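Serine/threonine-protein kinase Tel1 (Chaetomium thermophilum, PDB 6SKY) is an ATP-dependent serine/threonine protein kinase that probably senses DNA damage and switches on checkpoint signalling by phosphorylating its target proteins. Local coordinates at residues Thr1845-Arg1850 against Tyr1884-Leu1889; Ser1858-Arg1863 against Phe2725-Pro2730; Asp2094-Val2099 against Ser2139-Arg2144; Arg2100-Leu2105 against Ser2154-Leu2159. All coordinates share one frame; numbering follows the deposited sequence.

Interaction 1 (Thr1845-Arg1850 against Tyr1884-Leu1889); sequences TILYLR and YKVALL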
# COMPACT_ATOMS: atom_id res chain seq x y z
N THR A 1845 7.57 -32.87 -38.78
CA THR A 1845 6.87 -33.99 -39.40
C THR A 1845 5.78 -34.53 -38.48
O THR A 1845 4.68 -34.85 -38.95
CB THR A 1845 7.85 -35.10 -39.75
OG1 THR A 1845 8.88 -34.57 -40.57
CG2 THR A 1845 7.15 -36.19 -40.50
N ILE A 1846 6.06 -34.66 -37.19
CA ILE A 1846 5.04 -35.10 -36.24
C ILE A 1846 3.85 -34.14 -36.26
O ILE A 1846 2.69 -34.55 -36.31
CB ILE A 1846 5.63 -35.22 -34.83
CG1 ILE A 1846 6.67 -36.33 -34.78
CG2 ILE A 1846 4.55 -35.50 -33.84
CD1 ILE A 1846 7.34 -36.45 -33.46
N LEU A 1847 4.14 -32.84 -36.23
CA LEU A 1847 3.07 -31.85 -36.28
C LEU A 1847 2.25 -31.99 -37.55
O LEU A 1847 1.02 -31.94 -37.52
CB LEU A 1847 3.64 -30.45 -36.19
CG LEU A 1847 4.14 -29.96 -34.84
CD1 LEU A 1847 4.61 -28.55 -35.00
CD2 LEU A 1847 3.03 -30.05 -33.85
N TYR A 1848 2.91 -32.15 -38.70
CA TYR A 1848 2.18 -32.27 -39.95
C TYR A 1848 1.31 -33.51 -39.96
O TYR A 1848 0.19 -33.48 -40.48
CB TYR A 1848 3.15 -32.29 -41.13
CG TYR A 1848 2.48 -32.53 -42.44
CD1 TYR A 1848 1.79 -31.53 -43.08
CD2 TYR A 1848 2.53 -33.77 -43.05
CE1 TYR A 1848 1.18 -31.74 -44.26
CE2 TYR A 1848 1.91 -33.99 -44.24
CZ TYR A 1848 1.24 -32.97 -44.84
OH TYR A 1848 0.61 -33.17 -46.04
N LEU A 1849 1.80 -34.61 -39.42
CA LEU A 1849 0.99 -35.82 -39.40
C LEU A 1849 -0.22 -35.68 -38.48
O LEU A 1849 -1.23 -36.34 -38.69
CB LEU A 1849 1.82 -37.02 -38.97
CG LEU A 1849 2.78 -37.62 -39.98
CD1 LEU A 1849 3.62 -38.64 -39.30
CD2 LEU A 1849 2.02 -38.23 -41.12
N ARG A 1850 -0.13 -34.83 -37.46
CA ARG A 1850 -1.29 -34.57 -36.63
C ARG A 1850 -2.44 -33.87 -37.35
O ARG A 1850 -3.53 -33.81 -36.81
CB ARG A 1850 -0.90 -33.72 -35.43
CG ARG A 1850 -0.60 -34.50 -34.19
CD ARG A 1850 -0.31 -33.54 -33.07
NE ARG A 1850 -1.18 -32.37 -33.15
CZ ARG A 1850 -2.34 -32.27 -32.52
NH1 ARG A 1850 -2.77 -33.26 -31.76
NH2 ARG A 1850 -3.07 -31.17 -32.65
N TYR A 1884 8.42 -23.27 -28.12
CA TYR A 1884 7.76 -23.40 -26.83
C TYR A 1884 6.26 -23.60 -26.93
O TYR A 1884 5.68 -24.26 -26.07
CB TYR A 1884 8.08 -22.19 -25.97
CG TYR A 1884 9.54 -22.10 -25.64
CD1 TYR A 1884 10.14 -23.08 -24.88
CD2 TYR A 1884 10.32 -21.07 -26.11
CE1 TYR A 1884 11.47 -23.02 -24.58
CE2 TYR A 1884 11.65 -21.00 -25.82
CZ TYR A 1884 12.22 -21.98 -25.05
OH TYR A 1884 13.55 -21.91 -24.76
N LYS A 1885 5.60 -23.07 -27.95
CA LYS A 1885 4.18 -23.37 -28.12
C LYS A 1885 3.97 -24.80 -28.59
O LYS A 1885 3.04 -25.47 -28.15
CB LYS A 1885 3.56 -22.38 -29.10
CG LYS A 1885 3.52 -20.97 -28.57
CD LYS A 1885 3.28 -20.00 -29.68
CE LYS A 1885 2.90 -18.66 -29.14
NZ LYS A 1885 3.81 -18.23 -28.07
N VAL A 1886 4.84 -25.28 -29.48
CA VAL A 1886 4.82 -26.69 -29.86
C VAL A 1886 5.08 -27.57 -28.65
O VAL A 1886 4.45 -28.61 -28.47
CB VAL A 1886 5.84 -26.93 -30.99
CG1 VAL A 1886 5.80 -28.34 -31.43
CG2 VAL A 1886 5.57 -26.02 -32.14
N ALA A 1887 6.01 -27.15 -27.80
CA ALA A 1887 6.32 -27.92 -26.60
C ALA A 1887 5.14 -27.96 -25.65
O ALA A 1887 4.88 -28.99 -25.02
CB ALA A 1887 7.53 -27.32 -25.90
N LEU A 1888 4.41 -26.85 -25.52
CA LEU A 1888 3.23 -26.84 -24.67
C LEU A 1888 2.13 -27.74 -25.22
O LEU A 1888 1.47 -28.46 -24.46
CB LEU A 1888 2.72 -25.41 -24.51
CG LEU A 1888 1.52 -25.19 -23.60
CD1 LEU A 1888 1.78 -25.73 -22.23
CD2 LEU A 1888 1.24 -23.73 -23.53
N LEU A 1889 1.92 -27.72 -26.53
CA LEU A 1889 0.94 -28.64 -27.11
C LEU A 1889 1.32 -30.09 -26.86
O LEU A 1889 0.46 -30.91 -26.51
CB LEU A 1889 0.80 -28.36 -28.60
CG LEU A 1889 -0.10 -29.29 -29.41
CD1 LEU A 1889 -1.52 -29.23 -28.95
CD2 LEU A 1889 -0.02 -28.91 -30.85

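Interaction 2 (Ser1858-Arg1863 against Phe2725-Pro2730); sequences SSIADR and FMEYFP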
# COMPACT_ATOMS: atom_id res chain seq x y z
N SER A 1858 -12.76 -42.13 -35.97
CA SER A 1858 -13.93 -41.56 -35.32
C SER A 1858 -13.70 -40.12 -34.91
O SER A 1858 -14.56 -39.26 -35.12
CB SER A 1858 -14.29 -42.39 -34.09
OG SER A 1858 -13.12 -42.68 -33.34
N SER A 1859 -12.53 -39.83 -34.34
CA SER A 1859 -12.19 -38.53 -33.81
C SER A 1859 -10.79 -38.16 -34.26
O SER A 1859 -10.13 -38.92 -34.97
CB SER A 1859 -12.29 -38.55 -32.28
OG SER A 1859 -11.53 -39.61 -31.74
N ILE A 1860 -10.32 -36.99 -33.84
CA ILE A 1860 -8.94 -36.63 -34.12
C ILE A 1860 -7.99 -37.31 -33.15
O ILE A 1860 -6.79 -37.38 -33.43
CB ILE A 1860 -8.72 -35.11 -34.08
CG1 ILE A 1860 -9.02 -34.58 -32.68
CG2 ILE A 1860 -9.59 -34.43 -35.09
CD1 ILE A 1860 -8.68 -33.15 -32.51
N ALA A 1861 -8.49 -37.82 -32.04
CA ALA A 1861 -7.63 -38.52 -31.10
C ALA A 1861 -7.04 -39.80 -31.67
O ALA A 1861 -6.23 -40.44 -30.99
CB ALA A 1861 -8.41 -38.84 -29.82
N ASP A 1862 -7.42 -40.19 -32.88
CA ASP A 1862 -6.82 -41.34 -33.54
C ASP A 1862 -5.65 -40.96 -34.42
O ASP A 1862 -4.86 -41.83 -34.79
CB ASP A 1862 -7.85 -42.08 -34.38
CG ASP A 1862 -9.14 -42.30 -33.64
OD1 ASP A 1862 -10.02 -41.43 -33.73
OD2 ASP A 1862 -9.27 -43.34 -32.96
N ARG A 1863 -5.49 -39.68 -34.75
CA ARG A 1863 -4.31 -39.25 -35.48
C ARG A 1863 -3.04 -39.40 -34.67
O ARG A 1863 -1.97 -39.00 -35.13
CB ARG A 1863 -4.46 -37.81 -35.95
CG ARG A 1863 -5.61 -37.62 -36.88
CD ARG A 1863 -5.79 -36.18 -37.25
NE ARG A 1863 -7.03 -35.99 -37.99
CZ ARG A 1863 -7.43 -34.84 -38.48
NH1 ARG A 1863 -8.57 -34.76 -39.14
NH2 ARG A 1863 -6.70 -33.76 -38.32
N PHE A 2725 -10.40 -26.81 -29.49
CA PHE A 2725 -9.26 -26.08 -30.01
C PHE A 2725 -8.33 -26.97 -30.80
O PHE A 2725 -7.64 -26.48 -31.70
CB PHE A 2725 -8.52 -25.41 -28.87
CG PHE A 2725 -9.36 -24.46 -28.10
CD1 PHE A 2725 -9.56 -23.19 -28.56
CD2 PHE A 2725 -10.00 -24.86 -26.95
CE1 PHE A 2725 -10.36 -22.33 -27.88
CE2 PHE A 2725 -10.80 -23.99 -26.27
CZ PHE A 2725 -10.97 -22.73 -26.74
N MET A 2726 -8.30 -28.26 -30.51
CA MET A 2726 -7.41 -29.15 -31.24
C MET A 2726 -7.98 -29.55 -32.59
O MET A 2726 -7.24 -30.08 -33.42
CB MET A 2726 -7.12 -30.40 -30.42
CG MET A 2726 -6.08 -30.19 -29.36
SD MET A 2726 -6.00 -31.56 -28.21
CE MET A 2726 -4.88 -30.90 -27.00
N GLU A 2727 -9.25 -29.29 -32.84
CA GLU A 2727 -9.86 -29.66 -34.10
C GLU A 2727 -10.35 -28.48 -34.90
O GLU A 2727 -10.86 -28.67 -36.00
CB GLU A 2727 -11.01 -30.64 -33.87
CG GLU A 2727 -12.29 -30.01 -33.45
CD GLU A 2727 -13.33 -31.04 -33.10
OE1 GLU A 2727 -13.01 -31.98 -32.35
OE2 GLU A 2727 -14.47 -30.91 -33.58
N TYR A 2728 -10.20 -27.26 -34.39
CA TYR A 2728 -10.40 -26.08 -35.20
C TYR A 2728 -9.11 -25.31 -35.44
O TYR A 2728 -9.06 -24.51 -36.36
CB TYR A 2728 -11.43 -25.14 -34.55
CG TYR A 2728 -12.85 -25.58 -34.74
CD1 TYR A 2728 -13.55 -25.26 -35.89
CD2 TYR A 2728 -13.50 -26.32 -33.78
CE1 TYR A 2728 -14.84 -25.66 -36.07
CE2 TYR A 2728 -14.78 -26.73 -33.95
CZ TYR A 2728 -15.45 -26.40 -35.09
OH TYR A 2728 -16.75 -26.80 -35.26
N PHE A 2729 -8.08 -25.56 -34.63
CA PHE A 2729 -6.79 -24.89 -34.78
C PHE A 2729 -5.70 -25.93 -34.56
O PHE A 2729 -5.25 -26.16 -33.44
CB PHE A 2729 -6.65 -23.73 -33.79
CG PHE A 2729 -7.90 -22.94 -33.60
CD1 PHE A 2729 -8.29 -22.00 -34.53
CD2 PHE A 2729 -8.68 -23.12 -32.48
CE1 PHE A 2729 -9.45 -21.28 -34.34
CE2 PHE A 2729 -9.84 -22.39 -32.30
CZ PHE A 2729 -10.21 -21.48 -33.23
N PRO A 2730 -5.24 -26.59 -35.63
CA PRO A 2730 -4.18 -27.59 -35.48
C PRO A 2730 -2.77 -27.02 -35.44
O PRO A 2730 -1.84 -27.76 -35.08
CB PRO A 2730 -4.38 -28.49 -36.70
CG PRO A 2730 -5.69 -28.10 -37.28
CD PRO A 2730 -5.86 -26.67 -36.96

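Interaction 3 (Asp2094-Val2099 against Ser2139-Arg2144); sequences DDILNV and SMWSQR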
# COMPACT_ATOMS: atom_id res chain seq x y z
N ASP A 2094 19.60 8.33 -36.00
CA ASP A 2094 19.88 8.75 -37.36
C ASP A 2094 18.94 9.86 -37.80
O ASP A 2094 19.33 10.72 -38.60
CB ASP A 2094 19.75 7.56 -38.30
CG ASP A 2094 20.64 7.67 -39.51
OD1 ASP A 2094 21.08 8.79 -39.83
OD2 ASP A 2094 20.89 6.63 -40.16
N ASP A 2095 17.70 9.86 -37.32
CA ASP A 2095 16.76 10.90 -37.71
C ASP A 2095 17.17 12.25 -37.16
O ASP A 2095 17.15 13.25 -37.88
CB ASP A 2095 15.35 10.55 -37.25
CG ASP A 2095 14.64 9.63 -38.20
OD1 ASP A 2095 15.26 9.20 -39.19
OD2 ASP A 2095 13.45 9.33 -37.95
N ILE A 2096 17.52 12.32 -35.88
CA ILE A 2096 17.90 13.64 -35.36
C ILE A 2096 19.29 14.07 -35.81
O ILE A 2096 19.57 15.27 -35.82
CB ILE A 2096 17.84 13.76 -33.83
CG1 ILE A 2096 18.84 12.83 -33.19
CG2 ILE A 2096 16.44 13.50 -33.33
CD1 ILE A 2096 20.00 13.53 -32.58
N LEU A 2097 20.16 13.14 -36.19
CA LEU A 2097 21.46 13.56 -36.71
C LEU A 2097 21.34 14.28 -38.04
O LEU A 2097 22.24 15.02 -38.43
CB LEU A 2097 22.39 12.36 -36.86
CG LEU A 2097 23.06 11.84 -35.60
CD1 LEU A 2097 23.98 10.71 -35.95
CD2 LEU A 2097 23.81 12.94 -34.92
N ASN A 2098 20.23 14.09 -38.75
CA ASN A 2098 20.08 14.55 -40.11
C ASN A 2098 19.16 15.75 -40.25
O ASN A 2098 18.75 16.08 -41.36
CB ASN A 2098 19.57 13.42 -41.00
CG ASN A 2098 20.62 12.37 -41.25
OD1 ASN A 2098 21.80 12.66 -41.30
ND2 ASN A 2098 20.18 11.14 -41.42
N VAL A 2099 18.81 16.40 -39.15
CA VAL A 2099 17.97 17.59 -39.26
C VAL A 2099 18.80 18.74 -39.79
O VAL A 2099 19.98 18.89 -39.46
CB VAL A 2099 17.32 17.94 -37.91
CG1 VAL A 2099 16.34 16.87 -37.50
CG2 VAL A 2099 18.36 18.11 -36.86
N SER A 2139 20.02 14.28 -25.23
CA SER A 2139 21.02 14.97 -24.42
C SER A 2139 22.36 15.04 -25.14
O SER A 2139 23.02 16.09 -25.14
CB SER A 2139 21.17 14.28 -23.07
OG SER A 2139 22.01 13.16 -23.17
N MET A 2140 22.79 13.93 -25.77
CA MET A 2140 24.04 13.95 -26.51
C MET A 2140 24.00 14.97 -27.64
O MET A 2140 24.99 15.67 -27.89
CB MET A 2140 24.35 12.57 -27.07
CG MET A 2140 24.86 11.60 -26.05
SD MET A 2140 26.49 12.03 -25.45
CE MET A 2140 27.35 12.15 -27.00
N TRP A 2141 22.88 15.06 -28.35
CA TRP A 2141 22.78 16.04 -29.42
C TRP A 2141 22.82 17.45 -28.88
O TRP A 2141 23.37 18.35 -29.52
CB TRP A 2141 21.49 15.81 -30.19
CG TRP A 2141 21.42 16.50 -31.49
CD1 TRP A 2141 22.22 16.31 -32.56
CD2 TRP A 2141 20.45 17.47 -31.88
NE1 TRP A 2141 21.83 17.11 -33.59
CE2 TRP A 2141 20.74 17.83 -33.20
CE3 TRP A 2141 19.37 18.07 -31.24
CZ2 TRP A 2141 20.00 18.77 -33.88
CZ3 TRP A 2141 18.64 19.00 -31.92
CH2 TRP A 2141 18.95 19.34 -33.23
N SER A 2142 22.25 17.68 -27.70
CA SER A 2142 22.31 19.02 -27.12
C SER A 2142 23.72 19.37 -26.67
O SER A 2142 24.07 20.56 -26.62
CB SER A 2142 21.34 19.13 -25.96
OG SER A 2142 21.58 20.31 -25.23
N GLN A 2143 24.54 18.38 -26.32
CA GLN A 2143 25.89 18.68 -25.84
C GLN A 2143 26.88 18.91 -26.96
O GLN A 2143 27.77 19.76 -26.84
CB GLN A 2143 26.39 17.54 -24.95
CG GLN A 2143 25.66 17.41 -23.65
CD GLN A 2143 26.11 16.20 -22.88
OE1 GLN A 2143 27.02 15.49 -23.30
NE2 GLN A 2143 25.49 15.96 -21.74
N ARG A 2144 26.78 18.15 -28.05
CA ARG A 2144 27.79 18.13 -29.11
C ARG A 2144 27.49 19.22 -30.13
O ARG A 2144 26.73 19.02 -31.07
CB ARG A 2144 27.82 16.76 -29.76
CG ARG A 2144 28.13 15.66 -28.79
CD ARG A 2144 29.51 15.86 -28.29
NE ARG A 2144 30.36 16.12 -29.44
CZ ARG A 2144 31.61 16.54 -29.37
NH1 ARG A 2144 32.18 16.76 -28.19
NH2 ARG A 2144 32.29 16.75 -30.48

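Interaction 4 (Arg2100-Leu2105 against Ser2154-Leu2159); sequences RDQSEL and SADARL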
# COMPACT_ATOMS: atom_id res chain seq x y z
N ARG A 2100 18.18 19.56 -40.63
CA ARG A 2100 18.87 20.67 -41.27
C ARG A 2100 18.33 22.04 -40.89
O ARG A 2100 19.05 23.02 -41.05
CB ARG A 2100 18.80 20.51 -42.80
CG ARG A 2100 19.69 19.41 -43.33
CD ARG A 2100 19.23 18.88 -44.67
NE ARG A 2100 17.99 18.12 -44.57
CZ ARG A 2100 17.54 17.28 -45.50
NH1 ARG A 2100 16.39 16.64 -45.32
NH2 ARG A 2100 18.23 17.08 -46.61
N ASP A 2101 17.10 22.14 -40.40
CA ASP A 2101 16.54 23.43 -40.04
C ASP A 2101 15.55 23.25 -38.90
O ASP A 2101 15.51 22.20 -38.25
CB ASP A 2101 15.91 24.11 -41.26
CG ASP A 2101 16.65 25.37 -41.65
OD1 ASP A 2101 17.59 25.75 -40.92
OD2 ASP A 2101 16.30 25.98 -42.68
N GLN A 2102 14.74 24.28 -38.66
CA GLN A 2102 13.80 24.28 -37.56
C GLN A 2102 12.54 23.48 -37.88
O GLN A 2102 12.00 22.79 -37.01
CB GLN A 2102 13.42 25.71 -37.20
CG GLN A 2102 14.58 26.57 -36.80
CD GLN A 2102 14.91 26.42 -35.34
OE1 GLN A 2102 14.13 25.86 -34.58
NE2 GLN A 2102 16.07 26.93 -34.94
N SER A 2103 12.06 23.58 -39.11
CA SER A 2103 10.86 22.84 -39.49
C SER A 2103 11.08 21.34 -39.35
O SER A 2103 10.17 20.61 -38.92
CB SER A 2103 10.47 23.19 -40.92
OG SER A 2103 11.59 23.10 -41.78
N GLU A 2104 12.28 20.86 -39.66
CA GLU A 2104 12.57 19.45 -39.50
C GLU A 2104 12.63 19.05 -38.04
O GLU A 2104 12.22 17.94 -37.67
CB GLU A 2104 13.88 19.12 -40.21
CG GLU A 2104 14.06 19.89 -41.49
CD GLU A 2104 14.78 19.10 -42.54
OE1 GLU A 2104 15.21 17.97 -42.24
OE2 GLU A 2104 14.93 19.62 -43.67
N LEU A 2105 13.10 19.96 -37.18
CA LEU A 2105 13.10 19.69 -35.75
C LEU A 2105 11.68 19.56 -35.22
O LEU A 2105 11.37 18.64 -34.45
CB LEU A 2105 13.84 20.81 -35.04
CG LEU A 2105 14.53 20.49 -33.72
CD1 LEU A 2105 15.33 19.22 -33.86
CD2 LEU A 2105 15.41 21.64 -33.36
N SER A 2154 22.08 26.44 -29.56
CA SER A 2154 21.97 25.56 -28.41
C SER A 2154 20.66 25.72 -27.67
O SER A 2154 20.22 24.78 -26.99
CB SER A 2154 23.13 25.81 -27.45
OG SER A 2154 23.13 24.83 -26.43
N ALA A 2155 20.01 26.88 -27.78
CA ALA A 2155 18.70 27.06 -27.17
C ALA A 2155 17.67 26.14 -27.83
O ALA A 2155 16.81 25.58 -27.14
CB ALA A 2155 18.27 28.51 -27.27
N ASP A 2156 17.75 25.97 -29.15
CA ASP A 2156 16.84 25.07 -29.84
C ASP A 2156 17.03 23.63 -29.40
O ASP A 2156 16.06 22.91 -29.14
CB ASP A 2156 17.05 25.19 -31.35
CG ASP A 2156 16.67 26.54 -31.89
OD1 ASP A 2156 15.77 27.18 -31.30
OD2 ASP A 2156 17.26 26.97 -32.90
N ALA A 2157 18.29 23.18 -29.34
CA ALA A 2157 18.56 21.82 -28.91
C ALA A 2157 18.12 21.58 -27.48
O ALA A 2157 17.55 20.54 -27.15
CB ALA A 2157 20.05 21.52 -29.08
N ARG A 2158 18.35 22.56 -26.60
CA ARG A 2158 17.93 22.43 -25.22
C ARG A 2158 16.41 22.36 -25.11
O ARG A 2158 15.87 21.54 -24.37
CB ARG A 2158 18.46 23.59 -24.41
CG ARG A 2158 18.55 23.30 -22.95
CD ARG A 2158 19.50 22.17 -22.73
NE ARG A 2158 20.24 22.34 -21.50
CZ ARG A 2158 21.38 21.73 -21.23
NH1 ARG A 2158 21.99 21.95 -20.08
NH2 ARG A 2158 21.91 20.91 -22.12
N LEU A 2159 15.72 23.22 -25.85
CA LEU A 2159 14.26 23.23 -25.79
C LEU A 2159 13.69 21.92 -26.29
O LEU A 2159 12.72 21.40 -25.71
CB LEU A 2159 13.74 24.40 -26.61
CG LEU A 2159 12.29 24.78 -26.36
CD1 LEU A 2159 12.08 24.96 -24.89
CD2 LEU A 2159 11.99 26.04 -27.11

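Interaction 1 (Thr1845-Arg1850 against Tyr1884-Leu1889)
L1847 and V1886 meet through their methyl groups, and L1889 fills in beside them. L1847 has the largest share of the contact. Its CD1 lies 3.8 Å from CG1 of V1886 and 3.9 Å from CG2 of the same residue, so one methyl touches both valine branches. Its other methyl, CD2, is 4.1 Å from V1886 CG1. The two side chains cross obliquely rather than running alongside each other. V1886 holds CG1 anti to the backbone N (chi1 -178°), which places both of its methyls within reach of the leucine.

This is helix-to-helix packing in the alpha-solenoid part of the chain. The late part of helix 1836-1849 lies against the first turns of helix 1884-1898. The nearest CA atoms, those of L1847 and V1886, are 8.4 Å apart, so side chains and not backbones do the touching. An alanine in place of L1847 would be likely to open a gap in front of V1886 and leave its two methyls without their partner.

L1889 points its side chain at the other helix from one turn further on. Its CD2 is 4.4 Å from CD2 of L1847, a looser approach than that of the valine. The same L1889 methyl lies 4.2 Å from NH2 of R1850, meeting the guanidinium obliquely. The apolar patch is extended by P2732 of helix 2732-2755, on which both L1847 and L1889 rest. S1655 also touches L1847, and E1654 accepts a hydrogen bond from the backbone N of V1886.

Interaction 2 (Ser1858-Arg1863 against Phe2725-Pro2730)
I1860 makes the apolar contact almost alone, pushing its CD1 methyl against the backbone and CB atoms of M2726 and E2727. CD1 is 3.8 Å from M2726 CB and 3.7 Å from E2727 CB. It is also 3.5 Å from the carbonyl O of M2726. CG1 of I1860 sits between the backbone N and the carbonyl carbon (chi1 63°), and the chain then runs straight on to CD1. M2726 offers only its base here, because its extended chain leads off toward L1893 and E1896 of helix 1884-1898. Y2681 of helix 2670-2681 also touches I1860.

The other branch of I1860 meets a flat group. CG2 of I1860 is 4.0 Å above the plane of the R1863 guanidinium, over its centre.

Polar bonds shape the loop itself. OD1 of D1862 accepts from S1859 N at 3.0 Å, met nearly along its C-O axis. It also accepts from S1859 OG at 3.1 Å, which comes from above the carboxylate plane, 37° out of it. R1863 N bonds back to I1860 O, which closes the turn. On the other segment, the carboxylate of E2727 has its partner elsewhere, with OE1 bonded to the hydroxyl of Y2681.

The contact joins the loop between helices 1836-1849 and 1871-1880 to the C-terminal lobe of the kinase, at the end of the short helix 2722-2726. Its chemistry is divided. The polar groups bond within the loop and probably hold its shape, while the touch across to the kinase lobe is apolar and carried by one methyl, so it depends on fit and not on charge.

Interaction 3 (Asp2094-Val2099 against Ser2139-Arg2144)
This is a buried apolar contact between two helices of the FAT domain, with W2141 of helix 2124-2143 lying against I2096 and L2097 at the end of helix 2077-2097 and V2099 just beyond it. The indole supplies over half of the buried surface. CD1 of I2096 stands over one face of it, in a CH-pi contact with the five-membered ring. The methyl is 3.8 Å from the centroid and 26° off the ring normal. Its nearest ring atom is W2141 CG, at 3.5 Å. The carbonyl O of I2096 lies over the same face, 3.4 Å above the plane and displaced toward the rim.

V2099 follows just after the helix and takes the far end of the indole. Its CG2 is 3.5 Å from CZ2 of W2141, approaching obliquely. L2097 adds a looser touch, with CD2 4.4 Å from CD1 of W2141. The tryptophan reaches across because CG is anti to the backbone N (chi1 -165°), which carries the ring out toward the other helix. A serine in place of W2141 would probably leave I2096 and V2099 facing a gap, with the CH-pi contact gone.

The FAT domain belongs to the TPR clan, and the contact is consistent with its helical-repeat architecture. Helix 2102-2119 comes between the two helices in the chain. Around the indole, M2046 of helix 2035-2047, A2157 of helix 2154-2174 and the loop residue L2152 complete the packing. L2097 rests in addition on L2052 and V2055 of helix 2052-2070.

Interaction 4 (Arg2100-Leu2105 against Ser2154-Leu2159)
Two helices of the FAT domain are bridged near their starts, where Q2102 of helix 2102-2119 meets D2156 of helix 2154-2174. The bond is a single hydrogen bond from the amide NE2 of Q2102 to OD2 of D2156. The modelled separation of 2.4 Å is too short to be trusted at this resolution. The modelled N-H...O angle is 153°, and the details of the bond are equally uncertain. The two side chains cross at about a right angle, with the amide and carboxylate planes 80° apart. A bend at chi2 (-85°) of Q2102 swings the amide across to the aspartate.

One turn on from Q2102, CD2 of L2105 comes within 4.4 Å of CB of D2156, a loose packing contact. L2105 itself packs on W2141. OD2 of D2156 has a second, weak partner in the hydroxyl of T2153. On helix 2102-2119, E2104 OE2 forms a salt bridge to NE of R2100 at 3.5 Å, and another to R1599.

The link across is thus an amide donor on a carboxylate that is probably charged. The carboxylate sits in the first turn of its helix, where the helix end would probably favour its negative charge.

Overall arrangement
The four contacts form two pairs. Interactions 1 and 2 have centres 13 Å apart and touch: CD1 of L1889 packs on CE of M2726 at 4.2 Å, so the solenoid helices and the kinase lobe meet in one region. Interactions 3 and 4 have centres 10 Å apart. W2141 CH2 packs on L2105 CD1 at 3.7 Å, and S2142 OG probably hydrogen-bonds R2158 NH2 at 3.2 Å. The pairs are well separated, with the centres of interactions 2 and 3 57 Å apart, on opposite sides of the chain's centre. All four lie away from the nucleotide pocket and the magnesium site, and interaction 2 is the one that includes kinase-lobe residues.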